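Local coordinates for autoinducer 2-binding protein LsrB (Clostridium saccharobutylicum DSM 13864, PDB 6DSP) that binds the quorum-sensing signal autoinducer-2, here held as its cyclic tetrahydroxytetrahydrofuran form, as a receptor of the bacterial solute-binding protein 2 family, at residues 24-29 / 81-86; 33-38 / 107-112. All blocks are in the same frame, centred on the assembly; numbering follows the deposited sequence.

Contact 1 of 2, residues 24-29 / 81-86. With PAV ((2R,4S)-2-methyl-2,3,3,4-tetrahydroxytetrahydrofuran), chain C.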
loop_
_atom_site.group_PDB
_atom_site.type_symbol
_atom_site.label_atom_id
_atom_site.label_comp_id
_atom_site.label_asym_id
_atom_site.label_seq_id
_atom_site.Cartn_x
_atom_site.Cartn_y
_atom_site.Cartn_z
ATOM N N VAL A 24 6.508 -15.684 13.414
ATOM C CA VAL A 24 5.811 -14.433 13.112
ATOM C C VAL A 24 4.617 -14.753 12.228
ATOM O O VAL A 24 4.773 -15.391 11.181
ATOM C CB VAL A 24 6.741 -13.442 12.388
ATOM C CG1 VAL A 24 5.979 -12.156 12.078
ATOM C CG2 VAL A 24 7.997 -13.166 13.212
ATOM N N THR A 25 3.425 -14.300 12.634
ATOM C CA THR A 25 2.226 -14.429 11.803
ATOM C C THR A 25 2.136 -13.179 10.929
ATOM O O THR A 25 2.088 -12.050 11.445
ATOM C CB THR A 25 0.967 -14.585 12.656
ATOM O OG1 THR A 25 1.127 -15.701 13.546
ATOM C CG2 THR A 25 -0.253 -14.792 11.782
ATOM N N PHE A 26 2.204 -13.377 9.622
ATOM C CA PHE A 26 2.247 -12.287 8.652
ATOM C C PHE A 26 0.854 -12.179 8.050
ATOM O O PHE A 26 0.390 -13.112 7.373
ATOM C CB PHE A 26 3.311 -12.609 7.597
ATOM C CG PHE A 26 3.532 -11.529 6.554
ATOM C CD1 PHE A 26 3.744 -10.207 6.929
ATOM C CD2 PHE A 26 3.630 -11.847 5.210
ATOM C CE1 PHE A 26 4.058 -9.237 5.960
ATOM C CE2 PHE A 26 3.915 -10.875 4.257
ATOM C CZ PHE A 26 4.101 -9.565 4.633
ATOM N N ILE A 27 0.193 -11.056 8.293
ATOM C CA ILE A 27 -1.220 -10.895 7.957
ATOM C C ILE A 27 -1.366 -9.818 6.883
ATOM O O ILE A 27 -0.998 -8.655 7.114
ATOM C CB ILE A 27 -2.076 -10.541 9.185
ATOM C CG1 ILE A 27 -1.875 -11.585 10.296
ATOM C CG2 ILE A 27 -3.554 -10.412 8.762
ATOM C CD1 ILE A 27 -2.587 -11.261 11.600
ATOM N N PRO A 28 -1.907 -10.157 5.709
ATOM C CA PRO A 28 -2.124 -9.187 4.646
ATOM C C PRO A 28 -3.511 -8.563 4.784
ATOM O O PRO A 28 -4.338 -9.010 5.579
ATOM C CB PRO A 28 -2.107 -10.082 3.403
ATOM C CG PRO A 28 -2.809 -11.354 3.879
ATOM C CD PRO A 28 -2.286 -11.534 5.284
ATOM N N LYS A 29 -3.759 -7.516 3.988
ATOM C CA LYS A 29 -5.127 -6.996 3.938
ATOM C C LYS A 29 -6.094 -8.038 3.391
ATOM O O LYS A 29 -7.260 -8.080 3.813
ATOM C CB LYS A 29 -5.200 -5.729 3.082
ATOM C CG LYS A 29 -4.585 -4.520 3.695
ATOM C CD LYS A 29 -4.804 -3.287 2.787
ATOM C CE LYS A 29 -4.148 -2.027 3.302
ATOM N NZ LYS A 29 -4.291 -0.955 2.266
ATOM N N ALA A 81 4.658 -13.364 17.436
ATOM C CA ALA A 81 4.620 -12.008 16.901
ATOM C C ALA A 81 3.628 -11.979 15.764
ATOM O O ALA A 81 3.361 -12.997 15.128
ATOM C CB ALA A 81 6.000 -11.559 16.412
ATOM N N ILE A 82 3.133 -10.774 15.474
ATOM C CA ILE A 82 2.257 -10.493 14.345
ATOM C C ILE A 82 2.868 -9.330 13.583
ATOM O O ILE A 82 3.343 -8.366 14.193
ATOM C CB ILE A 82 0.849 -10.120 14.839
ATOM C CG1 ILE A 82 0.131 -11.363 15.402
ATOM C CG2 ILE A 82 0.036 -9.439 13.750
ATOM C CD1 ILE A 82 -1.136 -11.036 16.187
ATOM N N CYS A 83 2.834 -9.414 12.266
ATOM C CA CYS A 83 3.139 -8.272 11.409
ATOM C C CYS A 83 1.964 -8.121 10.455
ATOM O O CYS A 83 1.769 -8.963 9.569
ATOM C CB CYS A 83 4.459 -8.462 10.660
ATOM S SG CYS A 83 4.859 -6.971 9.685
ATOM N N LEU A 84 1.185 -7.060 10.658
ATOM C CA LEU A 84 -0.140 -6.863 10.060
ATOM C C LEU A 84 -0.173 -5.658 9.132
ATOM O O LEU A 84 0.326 -4.586 9.495
ATOM C CB LEU A 84 -1.172 -6.596 11.190
ATOM C CG LEU A 84 -2.567 -6.098 10.815
ATOM C CD1 LEU A 84 -3.341 -7.197 10.124
ATOM C CD2 LEU A 84 -3.298 -5.595 12.032
ATOM N N SER A 85 -0.840 -5.810 7.993
ATOM C CA SER A 85 -1.281 -4.667 7.186
ATOM C C SER A 85 -2.793 -4.544 7.360
ATOM O O SER A 85 -3.545 -5.479 7.035
ATOM C CB SER A 85 -0.942 -4.850 5.710
ATOM O OG SER A 85 -1.483 -3.735 5.007
ATOM N N SER A 86 -3.218 -3.428 7.928
ATOM C CA SER A 86 -4.590 -3.262 8.395
ATOM C C SER A 86 -5.521 -2.689 7.328
ATOM O O SER A 86 -5.178 -1.696 6.668
ATOM C CB SER A 86 -4.537 -2.330 9.608
ATOM O OG SER A 86 -5.801 -1.899 9.999
HETATM O O2 PAV C . -1.625 0.530 -2.934
HETATM C C2 PAV C . -1.416 -0.742 -2.286
HETATM C C1 PAV C . -0.351 -1.605 -2.998
HETATM O O5 PAV C . -2.714 -1.507 -2.569
HETATM C C5 PAV C . -2.846 -2.440 -1.586
HETATM C C4 PAV C . -1.774 -2.152 -0.519
HETATM O O4 PAV C . -2.336 -2.234 0.788
HETATM C C3 PAV C . -1.302 -0.752 -0.925
HETATM O O3 PAV C . 0.032 -0.554 -0.545
HETATM O O13 PAV C . -2.148 0.227 -0.364
#

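Contact 2 of 2, residues 33-38 / 107-112. With PAV ((2R,4S)-2-methyl-2,3,3,4-tetrahydroxytetrahydrofuran), chain C.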
loop_
_atom_site.group_PDB
_atom_site.type_symbol
_atom_site.label_atom_id
_atom_site.label_comp_id
_atom_site.label_asym_id
_atom_site.label_seq_id
_atom_site.Cartn_x
_atom_site.Cartn_y
_atom_site.Cartn_z
ATOM N N ASN A 33 -4.386 -11.438 -3.667
ATOM C CA ASN A 33 -4.048 -10.250 -4.426
ATOM C C ASN A 33 -2.538 -10.245 -4.615
ATOM O O ASN A 33 -1.792 -10.571 -3.685
ATOM C CB ASN A 33 -4.473 -9.042 -3.593
ATOM C CG ASN A 33 -4.122 -7.708 -4.230
ATOM O OD1 ASN A 33 -2.995 -7.215 -4.120
ATOM N ND2 ASN A 33 -5.115 -7.078 -4.841
ATOM N N ALA A 34 -2.100 -9.880 -5.814
ATOM C CA ALA A 34 -0.706 -10.054 -6.185
ATOM C C ALA A 34 0.254 -9.301 -5.260
ATOM O O ALA A 34 1.355 -9.779 -4.989
ATOM C CB ALA A 34 -0.499 -9.624 -7.634
ATOM N N PHE A 35 -0.128 -8.110 -4.782
ATOM C CA PHE A 35 0.748 -7.347 -3.894
ATOM C C PHE A 35 1.088 -8.170 -2.662
ATOM O O PHE A 35 2.259 -8.237 -2.233
ATOM C CB PHE A 35 0.038 -6.061 -3.473
ATOM C CG PHE A 35 0.822 -5.217 -2.509
ATOM C CD1 PHE A 35 1.812 -4.324 -2.939
ATOM C CD2 PHE A 35 0.609 -5.366 -1.151
ATOM C CE1 PHE A 35 2.535 -3.553 -2.030
ATOM C CE2 PHE A 35 1.320 -4.600 -0.224
ATOM C CZ PHE A 35 2.300 -3.707 -0.673
ATOM N N PHE A 36 0.072 -8.790 -2.066
ATOM C CA PHE A 36 0.247 -9.516 -0.815
ATOM C C PHE A 36 0.904 -10.858 -1.041
ATOM O O PHE A 36 1.732 -11.289 -0.228
ATOM C CB PHE A 36 -1.102 -9.610 -0.102
ATOM C CG PHE A 36 -1.567 -8.256 0.330
ATOM C CD1 PHE A 36 -0.950 -7.628 1.411
ATOM C CD2 PHE A 36 -2.524 -7.543 -0.365
ATOM C CE1 PHE A 36 -1.277 -6.332 1.783
ATOM C CE2 PHE A 36 -2.853 -6.230 0.034
ATOM C CZ PHE A 36 -2.231 -5.653 1.128
ATOM N N GLU A 37 0.590 -11.512 -2.156
ATOM C CA GLU A 37 1.265 -12.766 -2.458
ATOM C C GLU A 37 2.742 -12.539 -2.704
ATOM O O GLU A 37 3.581 -13.319 -2.244
ATOM C CB GLU A 37 0.587 -13.437 -3.646
ATOM C CG GLU A 37 -0.856 -13.855 -3.321
ATOM C CD GLU A 37 -0.966 -14.834 -2.129
ATOM O OE1 GLU A 37 -0.160 -15.808 -2.031
ATOM O OE2 GLU A 37 -1.872 -14.619 -1.268
ATOM N N SER A 38 3.096 -11.466 -3.430
ATOM C CA SER A 38 4.506 -11.161 -3.664
ATOM C C SER A 38 5.209 -10.744 -2.380
ATOM O O SER A 38 6.378 -11.106 -2.151
ATOM C CB SER A 38 4.621 -10.095 -4.742
ATOM O OG SER A 38 4.406 -10.672 -6.023
ATOM N N THR A 107 3.663 -5.784 15.285
ATOM C CA THR A 107 4.231 -4.828 14.337
ATOM C C THR A 107 3.266 -4.674 13.170
ATOM O O THR A 107 2.369 -5.507 12.959
ATOM C CB THR A 107 5.605 -5.278 13.777
ATOM O OG1 THR A 107 5.462 -6.496 13.036
ATOM C CG2 THR A 107 6.662 -5.441 14.890
ATOM N N THR A 108 3.488 -3.639 12.352
ATOM C CA THR A 108 2.678 -3.436 11.162
ATOM C C THR A 108 3.564 -3.250 9.935
ATOM O O THR A 108 4.760 -2.966 10.036
ATOM C CB THR A 108 1.726 -2.243 11.313
ATOM O OG1 THR A 108 2.487 -1.144 11.823
ATOM C CG2 THR A 108 0.599 -2.573 12.296
ATOM N N TRP A 109 2.955 -3.382 8.761
ATOM C CA TRP A 109 3.603 -3.044 7.508
ATOM C C TRP A 109 2.513 -2.572 6.571
ATOM O O TRP A 109 1.350 -2.968 6.737
ATOM C CB TRP A 109 4.349 -4.281 6.953
ATOM C CG TRP A 109 3.422 -5.358 6.424
ATOM C CD1 TRP A 109 2.552 -6.141 7.160
ATOM C CD2 TRP A 109 3.204 -5.699 5.058
ATOM N NE1 TRP A 109 1.818 -6.962 6.303
ATOM C CE2 TRP A 109 2.185 -6.695 5.009
ATOM C CE3 TRP A 109 3.764 -5.256 3.859
ATOM C CZ2 TRP A 109 1.732 -7.250 3.806
ATOM C CZ3 TRP A 109 3.313 -5.820 2.654
ATOM C CH2 TRP A 109 2.316 -6.824 2.649
ATOM N N ASP A 110 2.890 -1.756 5.575
ATOM C CA ASP A 110 2.000 -1.370 4.470
ATOM C C ASP A 110 0.930 -0.372 4.904
ATOM O O ASP A 110 0.991 0.798 4.510
ATOM C CB ASP A 110 1.434 -2.619 3.779
ATOM C CG ASP A 110 0.487 -2.286 2.652
ATOM O OD1 ASP A 110 0.855 -1.418 1.821
ATOM O OD2 ASP A 110 -0.592 -2.942 2.554
ATOM N N SER A 111 -0.018 -0.781 5.743
ATOM C CA SER A 111 -1.052 0.118 6.254
ATOM C C SER A 111 -1.112 0.012 7.773
ATOM O O SER A 111 -1.381 -1.070 8.324
ATOM C CB SER A 111 -2.420 -0.186 5.641
ATOM O OG SER A 111 -3.299 0.839 6.086
ATOM N N ASP A 112 -0.858 1.130 8.436
ATOM C CA ASP A 112 -0.604 1.169 9.865
ATOM C C ASP A 112 -1.907 1.124 10.673
ATOM O O ASP A 112 -3.026 1.175 10.128
ATOM C CB ASP A 112 0.153 2.465 10.193
ATOM C CG ASP A 112 1.093 2.336 11.393
ATOM O OD1 ASP A 112 1.111 1.301 12.117
ATOM O OD2 ASP A 112 1.829 3.312 11.613
HETATM O O2 PAV C . -1.625 0.530 -2.934
HETATM C C2 PAV C . -1.416 -0.742 -2.286
HETATM C C1 PAV C . -0.351 -1.605 -2.998
HETATM O O5 PAV C . -2.714 -1.507 -2.569
HETATM C C5 PAV C . -2.846 -2.440 -1.586
HETATM C C4 PAV C . -1.774 -2.152 -0.519
HETATM O O4 PAV C . -2.336 -2.234 0.788
HETATM C C3 PAV C . -1.302 -0.752 -0.925
HETATM O O3 PAV C . 0.032 -0.554 -0.545
HETATM O O13 PAV C . -2.148 0.227 -0.364
#

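Contact 1 of 2, residues 24-29 / 81-86
T25 and I27 each give a backbone N-H to the strand 81-84, to A81 O and C83 O, and take one back from C83 N and S85 N, so 24-29 and 81-86 pair in parallel register near the edge of the large sheet. The four bonds are close to straight; C83 N reaches T25 O at 2.9 Å with 167° at the hydrogen. The side chains pack most tightly on the face carrying I27, I82 and L84. I27 sends its CG2 branch against L84 CD1 at 3.5 Å, closer than carbon pairs usually sit, while the other branch, which leaves anti to the carbonyl carbon (chi1 -55°), brings CD1 to I82 CG2 at 3.8 Å. On the other face the side-chain carbons sit looser: V24 CG2 stands 4.1 Å from A81 CB and F26 CD1 4.2 Å from C83 CB, though F26 CD1 lies obliquely 3.5 Å from C83 O. Helix 273-288 covers V24 and A81. Past the strand ends, K29, extended beyond CG, passes S85 with its CG 3.5 Å from S85 OG, which bonds to D110, and delivers NZ to the ligand hydroxyl O4 at 2.8 Å. NZ also makes a salt bridge to D167. A buried lysine so held between a carboxylate and a bound hydroxyl is probably protonated, which would strengthen its grip on the ligand.

Contact 2 of 2, residues 33-38 / 107-112
F35, F36 and W109 form an aromatic cluster beside the ligand pocket of this periplasmic binding protein fold, where the first turn of helix 34-50 faces the end of strand 105-109. The three rings are set differently. F35 and the six-membered ring of W109 lie almost parallel, planes 2° apart, but meet rim to rim: F35 CE2 touches W109 CZ3 at 3.7 Å and neither ring covers the other. F36 stands steeply to that indole, with its CD1 3.6 Å from W109 CH2, and F35 CD2 sits over the centre of one F36 face, 3.5 Å above it. With chi1 at -66° the F36 CG lies beside the backbone N, which puts the ring where it touches both W109 and D110; D110 OD2 comes to its edge, 3.5 Å from F36 CZ. F35 turns a face to the ligand, whose methyl C1 sits above the plane, offset toward the rim. The F35 and D110 side chains come head-on from their two segments, D110 OD1 lying 3.7 Å from F35 CZ with ring and carboxylate planes 38° apart, while D110 CB packs over a face of W109. At the helix start, N33 is the N-cap and its OD1 accepts from F35 N. The ligand's O3 hydroxyl bonds D110 OD1 and its O4 hydroxyl D110 OD2, each at 2.6 Å, and Q124 NE2 gives a further bond to OD1, so the carboxylate's rotation is probably fixed.

In the fold
Both contacts are buried, and they belong to the same half of the protein: strands 81-84 and 105-109 are neighbours in one sheet, and strand 23-27 is followed, after a short loop, by helix 34-50. Contact 1 is mostly sheet pairing, backbone bonds with aliphatic packing, and meets the ligand with a polar side chain at the pocket end; contact 2 lies nearer the chain centre, has no hydrogen bond between its segments and joins helix to strand end through rings and a carboxylate. They touch directly, with F26 CE1 3.2 Å from W109 NE1. One sends a charged arm from a strand end; the other builds a pocket wall from helix start and strand end.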